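Local coordinates for protein ribonuclease J (Methanolobus psychrophilus R15, PDB 5HAB) that binds RNA and, as a beta-CASP member of the metallo-beta-lactamase superfamily, probably degrades it as an exoribonuclease, at residues Y193-K198 and A224-S229; M246-V251 and R370-A375; R72-E77 and I113-H118; A121-A126 and K147-A152. The protein carries 1 engineered substitution. One frame throughout, in Å; residues are numbered along the deposited sequence.

Interaction 1: residues Y193-K198 and A224-S229; sequences YACDFK and ALITES
Y193 and I226 face each other across a parallel beta pair, and with A194 and T227 they show how the beta-alpha-beta unit 189-194, 211-220, 222-228 of the metallo-beta-lactamase fold is joined close to the bound RNA. In the backbone, A194 N donates to I226 O over 2.8 Å. On the face carrying Y193 and I226, the tyrosine ring lies oblique to the isoleucine, its CD2 3.8 Å from I226 CG2. That methyl also reaches C195 SG (4.0 Å), while the sulfur sits over one face of the Y193 ring, toward its rim. The opposite face belongs to A194 and T227. T227 OG1 reaches A194 O at 2.9 Å, in the plane of that carbonyl, because chi1 (-170°) sets it opposite the backbone N; E228 N also approaches A194 O in a weaker bond. F197 CE1 lies 3.5 Å from the same T227 OG1. From the end of strand 222-228, E228 reaches alongside the D196-F197 backbone, and F197 crosses it obliquely. D196 and E228 cross at about a right angle, D196 OD1 and E228 OE1 standing 4.0 Å apart. Each carboxylate has a histidine partner: D196 OD2 binds H104, and E228 OE1 binds H410. D196 also packs on a phosphate of the bound RNA, which places the turn beside the RNA, consistent with a place at the active site. E228 OE1 is gripped a second time by F197 N, 3.2 Å away and 50° out of the carboxylate plane.

Interaction 2: residues M246-V251 and R370-A375; sequences MMLKDV and RIIFSA
L248 and V251, one helical turn apart, press on I372 and S374 of the strand 370-374, an example of a helix meeting a sheet through a few mostly aliphatic side chains. V251 CG1 comes within 3.7 Å of I372 CG1, the two side chains sliding past each other in opposite directions. The other branch of the isoleucine serves the other helix residue: I372 CG2 lies 3.8 Å from L248 CD1. The second leucine methyl, CD2, rests 3.5 Å from S374 OG. A single polar bond is made at the R370 end of the strand, where R370 bends back at chi2 and chi3 to bring NH2 to V251 O at 2.7 Å. The guanidinium meets the carbonyl edge-on, close to its own plane, though the hydrogen bond is bent, 145° at the hydrogen.

Further out, the S374 hydroxyl is fixed by V405 O and by a weak bond from R273, which settles its rotation beside L248 CD2. I277 and F280 of helix 271-283 flank L248, and Y402 of the neighbouring strand touches both V251 and I372. Helix 241-253 also meets a second subunit, where D250 forms a salt bridge to K237 of that chain. The segments 246-251 and 370-374 run antiparallel (179°), their axes 10.7 Å apart at closest. F373 and I371 pack on helix 381-396 instead, giving the layered alpha/beta arrangement of the beta-CASP domain around its parallel sheet.

Interaction 3: residues R72-E77 and I113-H118; sequences RMHSLE and IPKLAH
K115 meets S75 and H74, and tracing its chain outward shows how one long side chain can span the start of a helix. CB, the first atom, lies 3.9 Å from S75 OG. A bend at chi2 (-40°) then turns the chain, and CD settles oblique to the imidazole of H74, 4.3 Å from H74 CD2. CE passes the backbone of M73, and a second bend at chi4 (70°) points NZ toward M73 O; the modelled separation there is too short to be trusted, so the exact placing of the ammonium is doubtful.

The backbone of the same lysine takes part as well. S75 OG donates to K115 O, although the modelled length is again suspiciously short, and the hydroxyl has a further partner in R119 NH1. Beside this bond S75 CB touches L116 CD2 at 4.0 Å. Alongside, H74 and H118 approach from opposite directions, H74 CE1 being 3.7 Å from H118 NE2. The ring planes are turned 49° apart; their edges meet, and no stacking results.

M73 tucks back on L78 and M81, and K115 also touches L78, which continues the packing along the helix. H74 holds the N-cap position of helix 75-81, making this a junction of a helix N-terminus with the short helix 113-116 in the metallo-beta-lactamase part of the fold.

Interaction 4: residues A121-A126 and K147-A152; sequences AAPIIA and KNNIVA
I124 is the closely packed centre of this parallel pair. Its CB lies 4.1 Å from I150 CG1 on the face carrying I124, I150, A126 and A152, while its CG1 meets N148 CB at 3.9 Å, the two side chains crossing at about a right angle. The backbone bonds I124 N to N149 O, V151 N to I124 O and A126 N to V151 O zip the strands together. N148 tightens the approach to the strand: its ND2 gives A122 O a straight bond (2.6 Å, 176°) in the amide plane, and A117 O takes a further bond from the same nitrogen.

The flank of N149 and V151 is looser. N149 is exposed and V151 partly so, V151 CG2 adding only a 4.2 Å touch to P123 CB. N149 OD1 nevertheless comes within 3.3 Å of P123 CB, its CG being set between backbone N and carbonyl carbon (chi1 59°). By A126 and A152 the strands have spread, their CA atoms 5.3 Å apart.

Helix 128-138 covers I150 and A126 through T131, whereas I125 faces I167 and F169 of the second sheet. This is a beta-alpha-beta unit at the edge of the seven-stranded mixed sheet, within the layered metallo-beta-lactamase fold.

In the fold
From the N terminus, the four contacts close in series, with none nesting or crossing. Interaction 3 comes first, returning the chain from 72-77 to 113-118 after strand 96-102. Interaction 4 follows at once and closes a short excursion through helix 128-138; the two touch where I113 CG2 meets I124 CD1, joining helix 113-116 to the strand next to the edge of the first sheet. Interaction 1 then closes the unit around helix 211-220 in the second sheet, its centre about 22 Å from that of interaction 4. Interaction 2 makes the longest closure, from helix 241-253 to 370-375, and lies in the beta-CASP part, on the opposite side of the chain's centre from interactions 3 and 4.

Interaction 1: residues Y193-K198 and A224-S229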
loop_
_atom_site.group_PDB
_atom_site.type_symbol
_atom_site.label_atom_id
_atom_site.label_comp_id
_atom_site.label_asym_id
_atom_site.label_seq_id
_atom_site.Cartn_x
_atom_site.Cartn_y
_atom_site.Cartn_z
ATOM N N TYR B 193 -5.060 21.946 26.645
ATOM C CA TYR B 193 -5.672 21.369 25.469
ATOM C C TYR B 193 -4.923 21.902 24.253
ATOM O O TYR B 193 -4.883 23.119 24.010
ATOM C CB TYR B 193 -7.161 21.723 25.437
ATOM C CG TYR B 193 -7.968 21.275 24.234
ATOM C CD1 TYR B 193 -7.928 21.985 23.042
ATOM C CD2 TYR B 193 -8.813 20.175 24.312
ATOM C CE1 TYR B 193 -8.688 21.598 21.947
ATOM C CE2 TYR B 193 -9.578 19.780 23.226
ATOM C CZ TYR B 193 -9.511 20.498 22.047
ATOM O OH TYR B 193 -10.268 20.120 20.962
ATOM N N ALA B 194 -4.321 20.979 23.507
ATOM C CA ALA B 194 -3.479 21.317 22.367
ATOM C C ALA B 194 -3.821 20.415 21.188
ATOM O O ALA B 194 -3.134 19.430 20.920
ATOM C CB ALA B 194 -2.015 21.181 22.731
ATOM N N CYS B 195 -4.883 20.776 20.478
ATOM C CA CYS B 195 -5.387 19.964 19.382
ATOM C C CYS B 195 -5.501 20.803 18.109
ATOM O O CYS B 195 -5.784 21.999 18.173
ATOM C CB CYS B 195 -6.739 19.361 19.757
ATOM S SG CYS B 195 -6.704 18.322 21.241
ATOM N N ASP B 196 -5.288 20.161 16.964
ATOM C CA ASP B 196 -5.175 20.849 15.673
ATOM C C ASP B 196 -4.081 21.903 15.727
ATOM O O ASP B 196 -4.335 23.096 15.573
ATOM C CB ASP B 196 -6.499 21.486 15.264
ATOM C CG ASP B 196 -7.398 20.527 14.523
ATOM O OD1 ASP B 196 -7.093 19.319 14.495
ATOM O OD2 ASP B 196 -8.407 20.984 13.956
ATOM N N PHE B 197 -2.853 21.448 15.932
ATOM C CA PHE B 197 -1.734 22.362 16.032
ATOM C C PHE B 197 -0.478 21.820 15.385
ATOM O O PHE B 197 -0.370 20.640 15.056
ATOM C CB PHE B 197 -1.424 22.671 17.487
ATOM C CG PHE B 197 -0.535 21.652 18.134
ATOM C CD1 PHE B 197 -1.065 20.470 18.622
ATOM C CD2 PHE B 197 0.834 21.868 18.246
ATOM C CE1 PHE B 197 -0.250 19.526 19.213
ATOM C CE2 PHE B 197 1.649 20.926 18.834
ATOM C CZ PHE B 197 1.107 19.755 19.318
ATOM N N LYS B 198 0.504 22.699 15.307
ATOM C CA LYS B 198 1.750 22.424 14.642
ATOM C C LYS B 198 2.776 23.429 15.139
ATOM O O LYS B 198 2.489 24.621 15.233
ATOM C CB LYS B 198 1.541 22.511 13.129
ATOM C CG LYS B 198 2.689 23.057 12.334
ATOM C CD LYS B 198 2.247 23.271 10.900
ATOM C CE LYS B 198 3.430 23.555 10.002
ATOM N NZ LYS B 198 3.043 23.461 8.577
ATOM N N ALA B 224 -3.046 17.746 33.369
ATOM C CA ALA B 224 -3.404 16.893 32.246
ATOM C C ALA B 224 -3.208 17.623 30.927
ATOM O O ALA B 224 -3.458 18.824 30.815
ATOM C CB ALA B 224 -4.847 16.412 32.377
ATOM N N LEU B 225 -2.725 16.883 29.939
ATOM C CA LEU B 225 -2.613 17.384 28.582
ATOM C C LEU B 225 -3.544 16.581 27.687
ATOM O O LEU B 225 -3.483 15.348 27.660
ATOM C CB LEU B 225 -1.166 17.294 28.081
ATOM C CG LEU B 225 -0.936 17.523 26.584
ATOM C CD1 LEU B 225 -1.357 18.924 26.175
ATOM C CD2 LEU B 225 0.520 17.276 26.204
ATOM N N ILE B 226 -4.436 17.284 26.998
ATOM C CA ILE B 226 -5.229 16.688 25.938
ATOM C C ILE B 226 -4.600 17.169 24.650
ATOM O O ILE B 226 -4.541 18.371 24.400
ATOM C CB ILE B 226 -6.714 17.079 26.017
ATOM C CG1 ILE B 226 -7.350 16.550 27.306
ATOM C CG2 ILE B 226 -7.469 16.604 24.771
ATOM C CD1 ILE B 226 -7.374 17.557 28.439
ATOM N N THR B 227 -4.105 16.243 23.839
ATOM C CA THR B 227 -3.406 16.640 22.626
ATOM C C THR B 227 -3.759 15.676 21.498
ATOM O O THR B 227 -4.126 14.528 21.739
ATOM C CB THR B 227 -1.874 16.712 22.850
ATOM O OG1 THR B 227 -1.244 17.319 21.717
ATOM C CG2 THR B 227 -1.275 15.334 23.085
ATOM N N GLU B 228 -3.686 16.172 20.269
ATOM C CA GLU B 228 -4.041 15.386 19.093
ATOM C C GLU B 228 -3.060 14.236 18.869
ATOM O O GLU B 228 -1.890 14.333 19.220
ATOM C CB GLU B 228 -4.086 16.287 17.856
ATOM C CG GLU B 228 -2.726 16.866 17.479
ATOM C CD GLU B 228 -2.673 17.357 16.046
ATOM O OE1 GLU B 228 -3.401 18.310 15.720
ATOM O OE2 GLU B 228 -1.904 16.788 15.242
ATOM N N SER B 229 -3.544 13.141 18.298
ATOM C CA SER B 229 -2.668 12.035 17.940
ATOM C C SER B 229 -2.590 11.877 16.423
ATOM O O SER B 229 -1.933 10.969 15.931
ATOM C CB SER B 229 -3.161 10.738 18.570
ATOM O OG SER B 229 -4.403 10.361 18.011
#

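Interaction 2: residues M246-V251 and R370-A375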
loop_
_atom_site.group_PDB
_atom_site.type_symbol
_atom_site.label_atom_id
_atom_site.label_comp_id
_atom_site.label_asym_id
_atom_site.label_seq_id
_atom_site.Cartn_x
_atom_site.Cartn_y
_atom_site.Cartn_z
ATOM N N MET B 246 7.539 28.019 -0.410
ATOM C CA MET B 246 8.621 27.844 -1.375
ATOM C C MET B 246 8.197 26.960 -2.548
ATOM O O MET B 246 8.398 27.322 -3.711
ATOM C CB MET B 246 9.849 27.235 -0.687
ATOM C CG MET B 246 10.492 28.076 0.419
ATOM S SD MET B 246 11.648 29.333 -0.151
ATOM C CE MET B 246 10.554 30.692 -0.549
ATOM N N MET B 247 7.599 25.810 -2.244
ATOM C CA MET B 247 7.167 24.888 -3.295
ATOM C C MET B 247 6.120 25.512 -4.217
ATOM O O MET B 247 6.161 25.325 -5.437
ATOM C CB MET B 247 6.613 23.595 -2.688
ATOM C CG MET B 247 7.656 22.764 -1.962
ATOM S SD MET B 247 7.125 21.084 -1.568
ATOM C CE MET B 247 5.614 21.367 -0.654
ATOM N N LEU B 248 5.184 26.252 -3.633
ATOM C CA LEU B 248 4.133 26.887 -4.417
ATOM C C LEU B 248 4.731 27.990 -5.297
ATOM O O LEU B 248 4.362 28.144 -6.468
ATOM C CB LEU B 248 3.043 27.437 -3.496
ATOM C CG LEU B 248 1.679 27.759 -4.104
ATOM C CD1 LEU B 248 1.221 26.686 -5.082
ATOM C CD2 LEU B 248 0.673 27.911 -2.987
ATOM N N LYS B 249 5.678 28.736 -4.735
ATOM C CA LYS B 249 6.411 29.734 -5.502
ATOM C C LYS B 249 7.064 29.100 -6.727
ATOM O O LYS B 249 6.895 29.577 -7.850
ATOM C CB LYS B 249 7.479 30.399 -4.634
ATOM C CG LYS B 249 8.260 31.494 -5.340
ATOM C CD LYS B 249 9.213 32.191 -4.381
ATOM C CE LYS B 249 9.785 33.466 -4.989
ATOM N NZ LYS B 249 10.466 34.313 -3.964
ATOM N N ASP B 250 7.780 28.002 -6.498
ATOM C CA ASP B 250 8.496 27.308 -7.565
ATOM C C ASP B 250 7.537 26.794 -8.637
ATOM O O ASP B 250 7.825 26.883 -9.828
ATOM C CB ASP B 250 9.326 26.157 -6.983
ATOM C CG ASP B 250 10.455 25.714 -7.906
ATOM O OD1 ASP B 250 10.414 26.037 -9.115
ATOM O OD2 ASP B 250 11.393 25.050 -7.414
ATOM N N VAL B 251 6.397 26.256 -8.214
ATOM C CA VAL B 251 5.426 25.725 -9.166
ATOM C C VAL B 251 4.819 26.853 -10.005
ATOM O O VAL B 251 4.530 26.671 -11.191
ATOM C CB VAL B 251 4.323 24.920 -8.445
ATOM C CG1 VAL B 251 3.183 24.584 -9.400
ATOM C CG2 VAL B 251 4.906 23.651 -7.841
ATOM N N ARG B 370 -2.597 24.530 -16.611
ATOM C CA ARG B 370 -2.042 24.004 -15.374
ATOM C C ARG B 370 -2.962 24.236 -14.153
ATOM O O ARG B 370 -3.333 25.366 -13.826
ATOM C CB ARG B 370 -0.645 24.607 -15.167
ATOM C CG ARG B 370 0.428 24.028 -16.113
ATOM C CD ARG B 370 1.499 25.066 -16.444
ATOM N NE ARG B 370 1.782 25.875 -15.272
ATOM C CZ ARG B 370 2.853 25.717 -14.498
ATOM N NH1 ARG B 370 3.758 24.781 -14.787
ATOM N NH2 ARG B 370 3.027 26.501 -13.436
ATOM N N ILE B 371 -3.348 23.139 -13.506
ATOM C CA ILE B 371 -4.194 23.202 -12.319
ATOM C C ILE B 371 -3.414 22.767 -11.086
ATOM O O ILE B 371 -2.969 21.623 -10.984
ATOM C CB ILE B 371 -5.468 22.376 -12.513
ATOM C CG1 ILE B 371 -6.172 22.857 -13.784
ATOM C CG2 ILE B 371 -6.375 22.496 -11.297
ATOM C CD1 ILE B 371 -7.446 22.149 -14.097
ATOM N N ILE B 372 -3.248 23.700 -10.154
ATOM C CA ILE B 372 -2.436 23.481 -8.971
ATOM C C ILE B 372 -3.305 23.266 -7.737
ATOM O O ILE B 372 -3.954 24.193 -7.245
ATOM C CB ILE B 372 -1.471 24.659 -8.743
ATOM C CG1 ILE B 372 -0.508 24.803 -9.923
ATOM C CG2 ILE B 372 -0.708 24.479 -7.441
ATOM C CD1 ILE B 372 -0.877 25.915 -10.873
ATOM N N PHE B 373 -3.306 22.031 -7.246
ATOM C CA PHE B 373 -3.954 21.683 -5.993
ATOM C C PHE B 373 -2.992 21.924 -4.836
ATOM O O PHE B 373 -2.128 21.100 -4.556
ATOM C CB PHE B 373 -4.405 20.223 -6.001
ATOM C CG PHE B 373 -5.496 19.927 -6.986
ATOM C CD1 PHE B 373 -5.220 19.835 -8.340
ATOM C CD2 PHE B 373 -6.794 19.714 -6.556
ATOM C CE1 PHE B 373 -6.221 19.556 -9.249
ATOM C CE2 PHE B 373 -7.802 19.429 -7.460
ATOM C CZ PHE B 373 -7.515 19.351 -8.808
ATOM N N SER B 374 -3.134 23.065 -4.173
ATOM C CA SER B 374 -2.336 23.343 -2.990
ATOM C C SER B 374 -3.020 22.741 -1.764
ATOM O O SER B 374 -3.468 23.459 -0.869
ATOM C CB SER B 374 -2.137 24.839 -2.813
ATOM O OG SER B 374 -1.108 25.075 -1.882
ATOM N N ALA B 375 -3.105 21.413 -1.756
ATOM C CA ALA B 375 -3.821 20.661 -0.733
ATOM C C ALA B 375 -3.591 19.166 -0.922
ATOM O O ALA B 375 -3.184 18.716 -1.996
ATOM C CB ALA B 375 -5.311 20.972 -0.778
#

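Interaction 3: residues R72-E77 and I113-H118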
loop_
_atom_site.group_PDB
_atom_site.type_symbol
_atom_site.label_atom_id
_atom_site.label_comp_id
_atom_site.label_asym_id
_atom_site.label_seq_id
_atom_site.Cartn_x
_atom_site.Cartn_y
_atom_site.Cartn_z
ATOM N N ARG B 72 -31.325 21.185 7.093
ATOM C CA ARG B 72 -32.713 20.918 7.453
ATOM C C ARG B 72 -32.753 19.919 8.600
ATOM O O ARG B 72 -33.650 19.963 9.443
ATOM C CB ARG B 72 -33.515 20.396 6.259
ATOM C CG ARG B 72 -34.595 21.337 5.741
ATOM C CD ARG B 72 -35.354 20.704 4.577
ATOM N NE ARG B 72 -36.116 19.525 4.987
ATOM C CZ ARG B 72 -36.618 18.625 4.146
ATOM N NH1 ARG B 72 -36.434 18.755 2.840
ATOM N NH2 ARG B 72 -37.300 17.587 4.613
ATOM N N MET B 73 -31.780 19.010 8.619
ATOM C CA MET B 73 -31.702 18.022 9.686
ATOM C C MET B 73 -31.303 18.728 10.968
ATOM O O MET B 73 -30.414 19.578 10.961
ATOM C CB MET B 73 -30.682 16.924 9.370
ATOM C CG MET B 73 -31.010 16.058 8.169
ATOM S SD MET B 73 -29.666 14.917 7.763
ATOM C CE MET B 73 -28.322 16.040 7.412
ATOM N N HIS B 74 -31.955 18.387 12.073
ATOM C CA HIS B 74 -31.537 18.946 13.347
ATOM C C HIS B 74 -30.615 17.981 14.086
ATOM O O HIS B 74 -30.282 16.904 13.582
ATOM C CB HIS B 74 -32.728 19.343 14.219
ATOM C CG HIS B 74 -32.428 20.499 15.125
ATOM N ND1 HIS B 74 -32.164 20.349 16.470
ATOM C CD2 HIS B 74 -32.291 21.821 14.861
ATOM C CE1 HIS B 74 -31.907 21.532 17.000
ATOM N NE2 HIS B 74 -31.977 22.442 16.046
ATOM N N SER B 75 -30.198 18.402 15.275
ATOM C CA SER B 75 -29.117 17.779 16.025
ATOM C C SER B 75 -29.175 16.260 16.171
ATOM O O SER B 75 -28.167 15.598 15.969
ATOM C CB SER B 75 -29.066 18.398 17.421
ATOM O OG SER B 75 -28.984 19.808 17.340
ATOM N N LEU B 76 -30.335 15.701 16.493
ATOM C CA LEU B 76 -30.379 14.284 16.853
ATOM C C LEU B 76 -30.157 13.370 15.655
ATOM O O LEU B 76 -29.554 12.305 15.789
ATOM C CB LEU B 76 -31.699 13.932 17.541
ATOM C CG LEU B 76 -31.666 13.926 19.076
ATOM C CD1 LEU B 76 -30.966 15.158 19.651
ATOM C CD2 LEU B 76 -33.072 13.789 19.651
ATOM N N GLU B 77 -30.614 13.796 14.485
ATOM C CA GLU B 77 -30.456 12.989 13.286
ATOM C C GLU B 77 -28.987 13.011 12.878
ATOM O O GLU B 77 -28.415 11.992 12.481
ATOM C CB GLU B 77 -31.350 13.517 12.165
ATOM C CG GLU B 77 -31.134 12.870 10.812
ATOM C CD GLU B 77 -32.108 13.386 9.767
ATOM O OE1 GLU B 77 -32.067 12.898 8.617
ATOM O OE2 GLU B 77 -32.911 14.289 10.094
ATOM N N ILE B 113 -21.227 23.851 16.060
ATOM C CA ILE B 113 -21.658 24.966 16.912
ATOM C C ILE B 113 -23.144 25.321 16.705
ATOM O O ILE B 113 -23.901 25.333 17.679
ATOM C CB ILE B 113 -20.762 26.212 16.709
ATOM C CG1 ILE B 113 -19.404 26.022 17.389
ATOM C CG2 ILE B 113 -21.447 27.458 17.245
ATOM C CD1 ILE B 113 -19.473 26.014 18.896
ATOM N N PRO B 114 -23.579 25.562 15.447
ATOM C CA PRO B 114 -24.979 25.958 15.250
ATOM C C PRO B 114 -26.000 24.882 15.596
ATOM O O PRO B 114 -27.199 25.158 15.574
ATOM C CB PRO B 114 -25.052 26.270 13.747
ATOM C CG PRO B 114 -23.653 26.441 13.311
ATOM C CD PRO B 114 -22.863 25.518 14.159
ATOM N N LYS B 115 -25.545 23.674 15.896
ATOM C CA LYS B 115 -26.474 22.582 16.135
ATOM C C LYS B 115 -26.578 22.195 17.612
ATOM O O LYS B 115 -27.610 21.688 18.052
ATOM C CB LYS B 115 -26.066 21.365 15.301
ATOM C CG LYS B 115 -26.649 21.369 13.894
ATOM C CD LYS B 115 -28.085 21.869 13.895
ATOM C CE LYS B 115 -28.572 22.176 12.491
ATOM N NZ LYS B 115 -28.745 20.940 11.684
ATOM N N LEU B 116 -25.520 22.442 18.379
ATOM C CA LEU B 116 -25.489 22.002 19.770
ATOM C C LEU B 116 -25.249 23.143 20.766
ATOM O O LEU B 116 -25.614 23.023 21.936
ATOM C CB LEU B 116 -24.414 20.926 19.964
ATOM C CG LEU B 116 -24.472 19.650 19.126
ATOM C CD1 LEU B 116 -23.202 18.840 19.326
ATOM C CD2 LEU B 116 -25.691 18.824 19.477
ATOM N N ALA B 117 -24.618 24.229 20.323
ATOM C CA ALA B 117 -24.221 25.279 21.261
ATOM C C ALA B 117 -25.421 25.983 21.912
ATOM O O ALA B 117 -25.343 26.411 23.066
ATOM C CB ALA B 117 -23.341 26.298 20.571
ATOM N N HIS B 118 -26.532 26.076 21.186
ATOM C CA HIS B 118 -27.681 26.853 21.650
ATOM C C HIS B 118 -28.412 26.194 22.818
ATOM O O HIS B 118 -29.302 26.798 23.413
ATOM C CB HIS B 118 -28.664 27.105 20.500
ATOM C CG HIS B 118 -29.281 25.862 19.941
ATOM N ND1 HIS B 118 -30.274 25.164 20.593
ATOM C CD2 HIS B 118 -29.058 25.201 18.780
ATOM C CE1 HIS B 118 -30.626 24.119 19.866
ATOM N NE2 HIS B 118 -29.905 24.119 18.760
#

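Interaction 4: residues A121-A126 and K147-A152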
loop_
_atom_site.group_PDB
_atom_site.type_symbol
_atom_site.label_atom_id
_atom_site.label_comp_id
_atom_site.label_asym_id
_atom_site.label_seq_id
_atom_site.Cartn_x
_atom_site.Cartn_y
_atom_site.Cartn_z
ATOM N N ALA B 121 -26.336 27.137 28.396
ATOM C CA ALA B 121 -26.404 28.497 28.912
ATOM C C ALA B 121 -24.997 29.014 29.188
ATOM O O ALA B 121 -24.597 29.202 30.339
ATOM C CB ALA B 121 -27.256 28.551 30.169
ATOM N N ALA B 122 -24.243 29.222 28.114
ATOM C CA ALA B 122 -22.839 29.595 28.223
ATOM C C ALA B 122 -22.408 30.431 27.022
ATOM O O ALA B 122 -22.926 30.255 25.921
ATOM C CB ALA B 122 -21.967 28.342 28.350
ATOM N N PRO B 123 -21.480 31.371 27.241
ATOM C CA PRO B 123 -20.884 32.137 26.143
ATOM C C PRO B 123 -19.863 31.306 25.370
ATOM O O PRO B 123 -19.309 30.350 25.914
ATOM C CB PRO B 123 -20.200 33.293 26.863
ATOM C CG PRO B 123 -19.787 32.694 28.157
ATOM C CD PRO B 123 -20.873 31.718 28.537
ATOM N N ILE B 124 -19.609 31.676 24.121
ATOM C CA ILE B 124 -18.577 31.034 23.320
ATOM C C ILE B 124 -17.326 31.896 23.350
ATOM O O ILE B 124 -17.383 33.071 23.016
ATOM C CB ILE B 124 -19.059 30.810 21.883
ATOM C CG1 ILE B 124 -20.251 29.852 21.870
ATOM C CG2 ILE B 124 -17.924 30.279 21.024
ATOM C CD1 ILE B 124 -20.907 29.714 20.518
ATOM N N ILE B 125 -16.196 31.326 23.752
ATOM C CA ILE B 125 -14.969 32.103 23.855
ATOM C C ILE B 125 -14.024 31.701 22.730
ATOM O O ILE B 125 -13.786 30.511 22.505
ATOM C CB ILE B 125 -14.295 31.921 25.219
ATOM C CG1 ILE B 125 -15.291 32.177 26.350
ATOM C CG2 ILE B 125 -13.090 32.843 25.339
ATOM C CD1 ILE B 125 -14.797 31.712 27.706
ATOM N N ALA B 126 -13.494 32.687 22.015
ATOM C CA ALA B 126 -12.651 32.387 20.862
ATOM C C ALA B 126 -11.794 33.577 20.449
ATOM O O ALA B 126 -11.957 34.682 20.962
ATOM C CB ALA B 126 -13.511 31.925 19.690
ATOM N N LYS B 147 -28.892 32.759 20.447
ATOM C CA LYS B 147 -27.484 32.887 20.088
ATOM C C LYS B 147 -26.623 33.120 21.323
ATOM O O LYS B 147 -26.847 34.081 22.058
ATOM C CB LYS B 147 -27.268 34.047 19.113
ATOM C CG LYS B 147 -28.086 33.991 17.842
ATOM C CD LYS B 147 -27.882 35.267 17.037
ATOM C CE LYS B 147 -28.780 35.310 15.814
ATOM N NZ LYS B 147 -28.687 36.620 15.112
ATOM N N ASN B 148 -25.643 32.251 21.555
ATOM C CA ASN B 148 -24.729 32.446 22.675
ATOM C C ASN B 148 -23.945 33.728 22.408
ATOM O O ASN B 148 -23.577 33.998 21.265
ATOM C CB ASN B 148 -23.779 31.251 22.825
ATOM C CG ASN B 148 -24.512 29.917 22.896
ATOM O OD1 ASN B 148 -25.168 29.499 21.938
ATOM N ND2 ASN B 148 -24.392 29.237 24.034
ATOM N N ASN B 149 -23.672 34.514 23.443
ATOM C CA ASN B 149 -22.795 35.666 23.252
ATOM C C ASN B 149 -21.381 35.160 23.012
ATOM O O ASN B 149 -20.976 34.133 23.557
ATOM C CB ASN B 149 -22.845 36.638 24.444
ATOM C CG ASN B 149 -22.438 35.994 25.749
ATOM O OD1 ASN B 149 -23.006 34.979 26.156
ATOM N ND2 ASN B 149 -21.451 36.585 26.421
ATOM N N ILE B 150 -20.618 35.892 22.214
ATOM C CA ILE B 150 -19.271 35.461 21.907
ATOM C C ILE B 150 -18.255 36.448 22.441
ATOM O O ILE B 150 -18.306 37.646 22.158
ATOM C CB ILE B 150 -19.088 35.243 20.404
ATOM C CG1 ILE B 150 -20.145 34.271 19.888
ATOM C CG2 ILE B 150 -17.704 34.696 20.124
ATOM C CD1 ILE B 150 -20.208 34.186 18.395
ATOM N N VAL B 151 -17.325 35.918 23.220
ATOM C CA VAL B 151 -16.281 36.708 23.824
ATOM C C VAL B 151 -14.998 36.481 23.038
ATOM O O VAL B 151 -14.555 35.340 22.824
ATOM C CB VAL B 151 -16.102 36.348 25.303
ATOM C CG1 VAL B 151 -15.087 37.269 25.961
ATOM C CG2 VAL B 151 -17.445 36.401 26.018
ATOM N N ALA B 152 -14.418 37.585 22.591
ATOM C CA ALA B 152 -13.172 37.536 21.866
ATOM C C ALA B 152 -12.023 37.523 22.857
ATOM O O ALA B 152 -11.844 38.462 23.634
ATOM C CB ALA B 152 -13.058 38.718 20.914
#